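Local coordinates for protein tryptophan halogenase (PDB 2PYX) that probably acts as a flavin-dependent halogenase of the tryptophan halogenase family, using FAD in a monooxygenase-type reaction, at residues E9-G14 with E210-K215; W20-L25 with L224-T229; S199-N204 with S233-E238. One frame throughout, in Å; residues are numbered along the deposited sequence.

Interaction 1. Residues E9-G14 with E210-K215; sequences EIIIVG and EKLITK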
loop_
_atom_site.group_PDB
_atom_site.type_symbol
_atom_site.label_atom_id
_atom_site.label_comp_id
_atom_site.label_asym_id
_atom_site.label_seq_id
_atom_site.Cartn_x
_atom_site.Cartn_y
_atom_site.Cartn_z
ATOM N N GLU A 9 28.127 -1.724 -7.977
ATOM C CA GLU A 9 27.597 -2.765 -8.845
ATOM C C GLU A 9 26.384 -3.386 -8.210
ATOM O O GLU A 9 26.511 -4.179 -7.274
ATOM C CB GLU A 9 28.649 -3.839 -9.105
ATOM C CG GLU A 9 29.972 -3.279 -9.661
ATOM C CD GLU A 9 29.774 -2.550 -10.970
ATOM O OE1 GLU A 9 29.231 -3.184 -11.894
ATOM O OE2 GLU A 9 30.106 -1.330 -11.049
ATOM N N ILE A 10 25.209 -3.046 -8.734
ATOM C CA ILE A 10 23.942 -3.393 -8.095
ATOM C C ILE A 10 23.168 -4.301 -9.024
ATOM O O ILE A 10 22.907 -3.926 -10.169
ATOM C CB ILE A 10 23.067 -2.143 -7.873
ATOM C CG1 ILE A 10 23.870 -1.003 -7.250
ATOM C CG2 ILE A 10 21.876 -2.517 -6.988
ATOM C CD1 ILE A 10 24.482 -1.328 -5.944
ATOM N N ILE A 11 22.811 -5.492 -8.528
ATOM C CA ILE A 11 22.096 -6.494 -9.260
ATOM C C ILE A 11 20.730 -6.725 -8.640
ATOM O O ILE A 11 20.635 -7.113 -7.447
ATOM C CB ILE A 11 22.869 -7.842 -9.322
ATOM C CG1 ILE A 11 24.326 -7.640 -9.769
ATOM C CG2 ILE A 11 22.130 -8.824 -10.189
ATOM C CD1 ILE A 11 24.452 -7.037 -11.092
ATOM N N ILE A 12 19.680 -6.481 -9.415
ATOM C CA ILE A 12 18.289 -6.703 -9.021
ATOM C C ILE A 12 17.803 -7.986 -9.652
ATOM O O ILE A 12 17.857 -8.143 -10.873
ATOM C CB ILE A 12 17.402 -5.526 -9.466
ATOM C CG1 ILE A 12 17.933 -4.200 -8.889
ATOM C CG2 ILE A 12 15.968 -5.813 -9.122
ATOM C CD1 ILE A 12 17.344 -2.997 -9.571
ATOM N N VAL A 13 17.331 -8.910 -8.823
ATOM C CA VAL A 13 16.936 -10.218 -9.289
ATOM C C VAL A 13 15.422 -10.264 -9.238
ATOM O O VAL A 13 14.820 -10.353 -8.140
ATOM C CB VAL A 13 17.571 -11.342 -8.449
ATOM C CG1 VAL A 13 17.229 -12.697 -9.050
ATOM C CG2 VAL A 13 19.088 -11.170 -8.414
ATOM N N GLY A 14 14.806 -10.175 -10.419
ATOM C CA GLY A 14 13.384 -10.067 -10.535
ATOM C C GLY A 14 12.937 -8.715 -11.050
ATOM O O GLY A 14 13.525 -7.687 -10.723
ATOM N N GLU A 210 28.545 -13.053 -4.293
ATOM C CA GLU A 210 29.601 -12.474 -5.127
ATOM C C GLU A 210 29.155 -12.346 -6.575
ATOM O O GLU A 210 29.420 -11.359 -7.253
ATOM C CB GLU A 210 30.816 -13.397 -5.056
ATOM C CG GLU A 210 31.925 -13.047 -5.970
ATOM C CD GLU A 210 33.049 -14.017 -5.787
ATOM O OE1 GLU A 210 33.843 -13.789 -4.854
ATOM O OE2 GLU A 210 33.076 -15.033 -6.521
ATOM N N LYS A 211 28.479 -13.352 -7.075
ATOM C CA LYS A 211 28.090 -13.359 -8.454
ATOM C C LYS A 211 26.999 -14.365 -8.703
ATOM O O LYS A 211 26.750 -15.258 -7.882
ATOM C CB LYS A 211 29.302 -13.601 -9.377
ATOM C CG LYS A 211 29.904 -14.970 -9.253
ATOM C CD LYS A 211 31.196 -15.055 -10.044
ATOM C CE LYS A 211 31.901 -16.391 -9.850
ATOM N NZ LYS A 211 33.268 -16.336 -10.493
ATOM N N LEU A 212 26.301 -14.166 -9.813
ATOM C CA LEU A 212 25.274 -15.073 -10.264
ATOM C C LEU A 212 25.734 -15.694 -11.558
ATOM O O LEU A 212 26.288 -15.012 -12.400
ATOM C CB LEU A 212 23.956 -14.354 -10.500
ATOM C CG LEU A 212 23.462 -13.541 -9.319
ATOM C CD1 LEU A 212 22.165 -12.869 -9.724
ATOM C CD2 LEU A 212 23.240 -14.424 -8.097
ATOM N N ILE A 213 25.528 -17.003 -11.688
ATOM C CA ILE A 213 25.813 -17.660 -12.937
ATOM C C ILE A 213 24.471 -17.868 -13.597
ATOM O O ILE A 213 23.594 -18.553 -13.053
ATOM C CB ILE A 213 26.598 -18.973 -12.758
ATOM C CG1 ILE A 213 27.746 -18.772 -11.775
ATOM C CG2 ILE A 213 27.118 -19.367 -14.098
ATOM C CD1 ILE A 213 28.748 -19.887 -11.736
ATOM N N THR A 214 24.278 -17.176 -14.715
ATOM C CA THR A 214 23.038 -17.235 -15.461
ATOM C C THR A 214 23.047 -18.429 -16.393
ATOM O O THR A 214 24.102 -19.029 -16.641
ATOM C CB THR A 214 22.716 -15.943 -16.272
ATOM O OG1 THR A 214 23.653 -15.751 -17.345
ATOM C CG2 THR A 214 22.715 -14.714 -15.335
ATOM N N LYS A 215 21.860 -18.786 -16.872
ATOM C CA LYS A 215 21.728 -19.945 -17.751
ATOM C C LYS A 215 22.361 -19.699 -19.136
ATOM O O LYS A 215 22.995 -20.610 -19.697
ATOM C CB LYS A 215 20.261 -20.328 -17.885
ATOM C CG LYS A 215 20.045 -21.621 -18.638
ATOM C CD LYS A 215 18.673 -22.189 -18.382
ATOM C CE LYS A 215 18.561 -23.567 -19.015
ATOM N NZ LYS A 215 17.219 -24.193 -18.789
#
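A small, wholly apolar contact joins the first strand of the Rossmann-type sheet, E9-V13, which probably helps to bind FAD, to the middle strand of a separate three-stranded antiparallel sheet. No hydrogen bond links the two segments: the CA atoms of I11 and K211 stay 9.1 Å apart, so side chains alone bridge the gap. L212 does most of the bridging. Its CG lies beside its own backbone N (chi1 -54°) and the chain then runs on extended, which delivers CD1 to two branched residues of the opposite strand. V13 meets it tip to tip, with CG2 3.8 Å from L212 CD1. I11 comes alongside instead, the two side chains running past one another in opposite directions, and I11 CG2 lies 4.1 Å from L212 CD1. One methyl group therefore touches two alternate residues on the same face of strand 9-13. L212 also lies close to V198, a probable FAD-binding residue. F225, on the adjoining strand 224-227, packs against both I11 and L212, while I220 of strand 219-221 touches I11. K211, pointing away from strand 9-13, forms a salt bridge with E219; along the edge shared with strand 198-203, E210 and K211 both face I202 in a classic beta bulge.

Interaction 2. Residues W20-L25 with L224-T229; sequences WITAGL and LFIDCT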
loop_
_atom_site.group_PDB
_atom_site.type_symbol
_atom_site.label_atom_id
_atom_site.label_comp_id
_atom_site.label_asym_id
_atom_site.label_seq_id
_atom_site.Cartn_x
_atom_site.Cartn_y
_atom_site.Cartn_z
ATOM N N TRP A 20 11.449 -2.989 -10.794
ATOM C CA TRP A 20 11.567 -1.760 -11.582
ATOM C C TRP A 20 11.421 -0.479 -10.773
ATOM O O TRP A 20 12.077 0.516 -11.060
ATOM C CB TRP A 20 10.642 -1.761 -12.783
ATOM C CG TRP A 20 11.053 -2.792 -13.780
ATOM C CD1 TRP A 20 10.431 -3.994 -14.037
ATOM C CD2 TRP A 20 12.201 -2.749 -14.606
ATOM N NE1 TRP A 20 11.124 -4.686 -15.002
ATOM C CE2 TRP A 20 12.213 -3.945 -15.366
ATOM C CE3 TRP A 20 13.237 -1.827 -14.790
ATOM C CZ2 TRP A 20 13.223 -4.231 -16.282
ATOM C CZ3 TRP A 20 14.205 -2.103 -15.716
ATOM C CH2 TRP A 20 14.193 -3.312 -16.447
ATOM N N ILE A 21 10.607 -0.497 -9.723
ATOM C CA ILE A 21 10.594 0.695 -8.866
ATOM C C ILE A 21 11.963 0.870 -8.210
ATOM O O ILE A 21 12.478 1.989 -8.091
ATOM C CB ILE A 21 9.470 0.636 -7.822
ATOM C CG1 ILE A 21 8.121 0.901 -8.512
ATOM C CG2 ILE A 21 9.701 1.647 -6.674
ATOM C CD1 ILE A 21 6.910 0.586 -7.635
ATOM N N THR A 22 12.552 -0.246 -7.777
ATOM C CA THR A 22 13.878 -0.190 -7.174
ATOM C C THR A 22 14.890 0.378 -8.170
ATOM O O THR A 22 15.684 1.241 -7.853
ATOM C CB THR A 22 14.329 -1.574 -6.651
ATOM O OG1 THR A 22 13.368 -2.046 -5.690
ATOM C CG2 THR A 22 15.701 -1.500 -6.010
ATOM N N ALA A 23 14.920 -0.181 -9.379
ATOM C CA ALA A 23 15.865 0.281 -10.391
ATOM C C ALA A 23 15.727 1.773 -10.645
ATOM O O ALA A 23 16.707 2.510 -10.696
ATOM C CB ALA A 23 15.646 -0.490 -11.679
ATOM N N GLY A 24 14.486 2.230 -10.789
ATOM C CA GLY A 24 14.233 3.629 -11.102
ATOM C C GLY A 24 14.626 4.578 -10.003
ATOM O O GLY A 24 15.238 5.632 -10.230
ATOM N N LEU A 25 14.259 4.214 -8.771
ATOM C CA LEU A 25 14.594 5.069 -7.630
ATOM C C LEU A 25 16.124 5.146 -7.414
ATOM O O LEU A 25 16.660 6.199 -7.140
ATOM C CB LEU A 25 13.861 4.640 -6.368
ATOM C CG LEU A 25 12.366 4.948 -6.372
ATOM C CD1 LEU A 25 11.755 4.295 -5.132
ATOM C CD2 LEU A 25 12.087 6.441 -6.405
ATOM N N LEU A 224 25.921 -5.692 -4.371
ATOM C CA LEU A 224 24.702 -5.597 -3.607
ATOM C C LEU A 224 23.644 -6.238 -4.475
ATOM O O LEU A 224 23.535 -5.919 -5.668
ATOM C CB LEU A 224 24.354 -4.140 -3.348
ATOM C CG LEU A 224 23.175 -3.935 -2.417
ATOM C CD1 LEU A 224 23.424 -4.395 -1.000
ATOM C CD2 LEU A 224 22.817 -2.462 -2.436
ATOM N N PHE A 225 22.893 -7.173 -3.899
ATOM C CA PHE A 225 21.894 -7.942 -4.608
ATOM C C PHE A 225 20.507 -7.649 -4.044
ATOM O O PHE A 225 20.329 -7.711 -2.820
ATOM C CB PHE A 225 22.226 -9.422 -4.493
ATOM C CG PHE A 225 23.455 -9.779 -5.238
ATOM C CD1 PHE A 225 24.706 -9.577 -4.687
ATOM C CD2 PHE A 225 23.357 -10.241 -6.562
ATOM C CE1 PHE A 225 25.876 -9.858 -5.439
ATOM C CE2 PHE A 225 24.541 -10.517 -7.284
ATOM C CZ PHE A 225 25.751 -10.329 -6.735
ATOM N N ILE A 226 19.543 -7.351 -4.916
ATOM C CA ILE A 226 18.215 -7.019 -4.461
ATOM C C ILE A 226 17.341 -8.189 -4.814
ATOM O O ILE A 226 17.224 -8.546 -6.002
ATOM C CB ILE A 226 17.667 -5.755 -5.131
ATOM C CG1 ILE A 226 18.668 -4.616 -5.162
ATOM C CG2 ILE A 226 16.350 -5.363 -4.472
ATOM C CD1 ILE A 226 19.227 -4.234 -3.870
ATOM N N ASP A 227 16.709 -8.800 -3.815
ATOM C CA ASP A 227 15.839 -9.925 -4.061
ATOM C C ASP A 227 14.423 -9.417 -4.355
ATOM O O ASP A 227 13.706 -9.013 -3.439
ATOM C CB ASP A 227 15.825 -10.870 -2.860
ATOM C CG ASP A 227 15.079 -12.159 -3.132
ATOM O OD1 ASP A 227 14.353 -12.226 -4.123
ATOM O OD2 ASP A 227 15.185 -13.094 -2.316
ATOM N N CYS A 228 14.038 -9.457 -5.632
ATOM C CA CYS A 228 12.708 -9.162 -6.102
ATOM C C CYS A 228 12.044 -10.410 -6.733
ATOM O O CYS A 228 11.226 -10.313 -7.654
ATOM C CB CYS A 228 12.793 -7.983 -7.078
ATOM S SG CYS A 228 13.333 -6.467 -6.261
ATOM N N THR A 229 12.392 -11.582 -6.210
ATOM C CA THR A 229 11.915 -12.848 -6.787
ATOM C C THR A 229 10.499 -13.267 -6.327
ATOM O O THR A 229 10.020 -14.361 -6.692
ATOM C CB THR A 229 12.893 -13.998 -6.472
ATOM O OG1 THR A 229 12.970 -14.246 -5.054
ATOM C CG2 THR A 229 14.235 -13.696 -7.050
#
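D227 OD1 is gripped twice by T229, in the turn that ends strand 224-227. The hydroxyl OG1 of T229 donates to D227 OD1 at 2.6 Å through the syn lone pair. The backbone N of T229 reaches D227 OD1 at 2.9 Å, nearly along the C-O axis of the carboxylate. This second bond defines an Asx turn, and the pair should hold the carboxylate in a fixed rotation. T229 OG1 in turn receives the backbone N of L234. The contact with helix 16-31 lies on the apolar side of this strand and centres on T22. With its CG2 anti to the backbone N, T22 presents that methyl to I226 CG2 at 4.2 Å, while OG1 turns back to bond the carbonyl oxygen of A18 one helical turn earlier. C228 follows I226 on the same face, its SG 4.5 Å from T22 OG1. A372 and L375 of helix 363-377 pack against T22 and I226 respectively. Strand 9-13, the glycine-rich turn and helix 16-31 form the strand-turn-helix of a Rossmann-type fold, consistent with FAD binding by G15, G16, T17 and A18, and this contact lays the helix against the neighbouring parallel strand.

Interaction 3. Residues S199-N204 with S233-E238; sequences SQIINN and SLLLGE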
loop_
_atom_site.group_PDB
_atom_site.type_symbol
_atom_site.label_atom_id
_atom_site.label_comp_id
_atom_site.label_asym_id
_atom_site.label_seq_id
_atom_site.Cartn_x
_atom_site.Cartn_y
_atom_site.Cartn_z
ATOM N N SER A 199 21.172 -19.748 -12.545
ATOM C CA SER A 199 21.451 -21.161 -12.316
ATOM C C SER A 199 22.201 -21.410 -11.016
ATOM O O SER A 199 21.988 -22.435 -10.362
ATOM C CB SER A 199 22.250 -21.731 -13.483
ATOM O OG SER A 199 21.480 -21.711 -14.674
ATOM N N GLN A 200 23.123 -20.525 -10.669
ATOM C CA GLN A 200 23.840 -20.623 -9.397
ATOM C C GLN A 200 23.985 -19.271 -8.765
ATOM O O GLN A 200 24.145 -18.273 -9.469
ATOM C CB GLN A 200 25.258 -21.143 -9.569
ATOM C CG GLN A 200 25.370 -22.532 -10.106
ATOM C CD GLN A 200 26.798 -22.890 -10.366
ATOM O OE1 GLN A 200 27.228 -22.971 -11.532
ATOM N NE2 GLN A 200 27.561 -23.085 -9.310
ATOM N N ILE A 201 23.991 -19.259 -7.437
ATOM C CA ILE A 201 24.321 -18.096 -6.645
ATOM C C ILE A 201 25.624 -18.431 -5.927
ATOM O O ILE A 201 25.687 -19.401 -5.144
ATOM C CB ILE A 201 23.215 -17.805 -5.586
ATOM C CG1 ILE A 201 21.844 -17.802 -6.265
ATOM C CG2 ILE A 201 23.520 -16.526 -4.802
ATOM C CD1 ILE A 201 20.672 -17.840 -5.300
ATOM N N ILE A 202 26.655 -17.634 -6.179
ATOM C CA ILE A 202 28.001 -17.895 -5.666
ATOM C C ILE A 202 28.362 -16.920 -4.563
ATOM O O ILE A 202 28.251 -15.692 -4.748
ATOM C CB ILE A 202 29.060 -17.725 -6.790
ATOM C CG1 ILE A 202 28.634 -18.471 -8.044
ATOM C CG2 ILE A 202 30.446 -18.131 -6.315
ATOM C CD1 ILE A 202 28.406 -19.889 -7.835
ATOM N N ASN A 203 28.834 -17.446 -3.438
ATOM C CA ASN A 203 29.268 -16.616 -2.350
ATOM C C ASN A 203 30.751 -16.411 -2.368
ATOM O O ASN A 203 31.490 -17.230 -2.917
ATOM C CB ASN A 203 28.878 -17.262 -1.020
ATOM C CG ASN A 203 27.368 -17.205 -0.757
ATOM O OD1 ASN A 203 26.606 -16.530 -1.469
ATOM N ND2 ASN A 203 26.932 -17.927 0.276
ATOM N N ASN A 204 31.188 -15.317 -1.758
ATOM C CA ASN A 204 32.598 -15.162 -1.425
ATOM C C ASN A 204 32.906 -15.855 -0.086
ATOM O O ASN A 204 32.033 -16.472 0.548
ATOM C CB ASN A 204 33.012 -13.695 -1.426
ATOM C CG ASN A 204 32.434 -12.890 -0.266
ATOM O OD1 ASN A 204 31.898 -13.418 0.709
ATOM N ND2 ASN A 204 32.567 -11.582 -0.375
ATOM N N SER A 233 11.211 -15.932 -2.514
ATOM C CA SER A 233 12.339 -15.379 -1.754
ATOM C C SER A 233 13.648 -16.174 -1.957
ATOM O O SER A 233 14.298 -16.639 -1.007
ATOM C CB SER A 233 11.973 -15.245 -0.290
ATOM O OG SER A 233 12.841 -14.378 0.414
ATOM N N LEU A 234 14.047 -16.272 -3.214
ATOM C CA LEU A 234 15.164 -17.148 -3.571
ATOM C C LEU A 234 16.540 -16.766 -3.010
ATOM O O LEU A 234 17.385 -17.638 -2.755
ATOM C CB LEU A 234 15.248 -17.285 -5.086
ATOM C CG LEU A 234 14.025 -17.872 -5.795
ATOM C CD1 LEU A 234 14.249 -17.922 -7.284
ATOM C CD2 LEU A 234 13.676 -19.264 -5.263
ATOM N N LEU A 235 16.774 -15.463 -2.805
ATOM C CA LEU A 235 18.046 -14.993 -2.307
ATOM C C LEU A 235 17.991 -14.825 -0.794
ATOM O O LEU A 235 18.796 -15.363 -0.049
ATOM C CB LEU A 235 18.467 -13.678 -2.964
ATOM C CG LEU A 235 19.181 -13.811 -4.323
ATOM C CD1 LEU A 235 18.327 -14.413 -5.374
ATOM C CD2 LEU A 235 19.727 -12.451 -4.771
ATOM N N LEU A 236 17.030 -14.060 -0.312
ATOM C CA LEU A 236 17.022 -13.747 1.104
ATOM C C LEU A 236 16.521 -14.932 1.967
ATOM O O LEU A 236 17.186 -15.385 2.908
ATOM C CB LEU A 236 16.172 -12.498 1.359
ATOM C CG LEU A 236 16.235 -12.018 2.812
ATOM C CD1 LEU A 236 17.347 -11.020 2.984
ATOM C CD2 LEU A 236 14.920 -11.430 3.308
ATOM N N GLY A 237 15.347 -15.431 1.616
ATOM C CA GLY A 237 14.775 -16.539 2.376
ATOM C C GLY A 237 15.476 -17.851 2.150
ATOM O O GLY A 237 15.781 -18.537 3.118
ATOM N N GLU A 238 15.696 -18.220 0.889
ATOM C CA GLU A 238 16.283 -19.535 0.572
ATOM C C GLU A 238 17.803 -19.519 0.665
ATOM O O GLU A 238 18.394 -20.163 1.567
ATOM C CB GLU A 238 15.817 -20.019 -0.781
ATOM C CG GLU A 238 14.345 -20.355 -0.802
ATOM C CD GLU A 238 13.974 -21.461 0.217
ATOM O OE1 GLU A 238 14.784 -22.405 0.412
ATOM O OE2 GLU A 238 12.882 -21.368 0.832
#
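The flat group in this contact is the peptide joining L234 to L235, and I201 comes at it from out of its plane. I201 CD1 lies 4.2 Å from the carbonyl oxygen L234 O, the methyl standing obliquely above the peptide plane and beyond the oxygen. The N-H of L235, in the same peptide, is taken by the carboxylate oxygen D227 OD2, which also accepts from L236 N. I201 reaches this position because CG1 stands beside its backbone N (chi1 -50°) and the chain then extends, carrying CD1 out toward the helix. There I201 CD1 also meets L235 CD1 at 4.2 Å, the two side chains crossing at a slant. L235 leaves the helix obliquely, but its second torsion of 63° folds CD1 back toward the strand; the L234 side chain contributes only at the margin. The short helix opens with a wide pi-type turn, E238 N bonding S233 O at 2.8 Å, while G237 N reaches S233 OG at 3.0 Å. This serine oxygen also bonds the carbonyl of A353. V198, a probable FAD-binding residue, adjoins I201. Strand 198-203, at one edge of the three-stranded antiparallel sheet, thus lies beside helix 234-239. I209 of the adjacent strand 209-214 backs I201, F225 and C347 of the mostly parallel sheet that also holds strand 9-13 lie against L235, and N203 bonds H239 at the far end of the helix.

How the interactions relate
The three contacts interlock along the chain: the first segments come in the order 9-14, 20-25, 199-204, and the second in the order 210-215, 224-229, 233-238. Interactions 1 and 2 have centres 11 Å apart and share the Rossmann-type sheet, where strands 9-13 and 224-227 run side by side. Interactions 1 and 3 are 9 Å apart and share the small sheet, in which strands 198-203 and 209-214 pair. Interactions 2 and 3, 15 Å apart, are joined through D227, which bonds the first turn of helix 234-239. Interaction 2 lies within the probable FAD-binding core; interaction 1 joins the three-stranded sheet to that core, and interaction 3 joins it to helix 234-239.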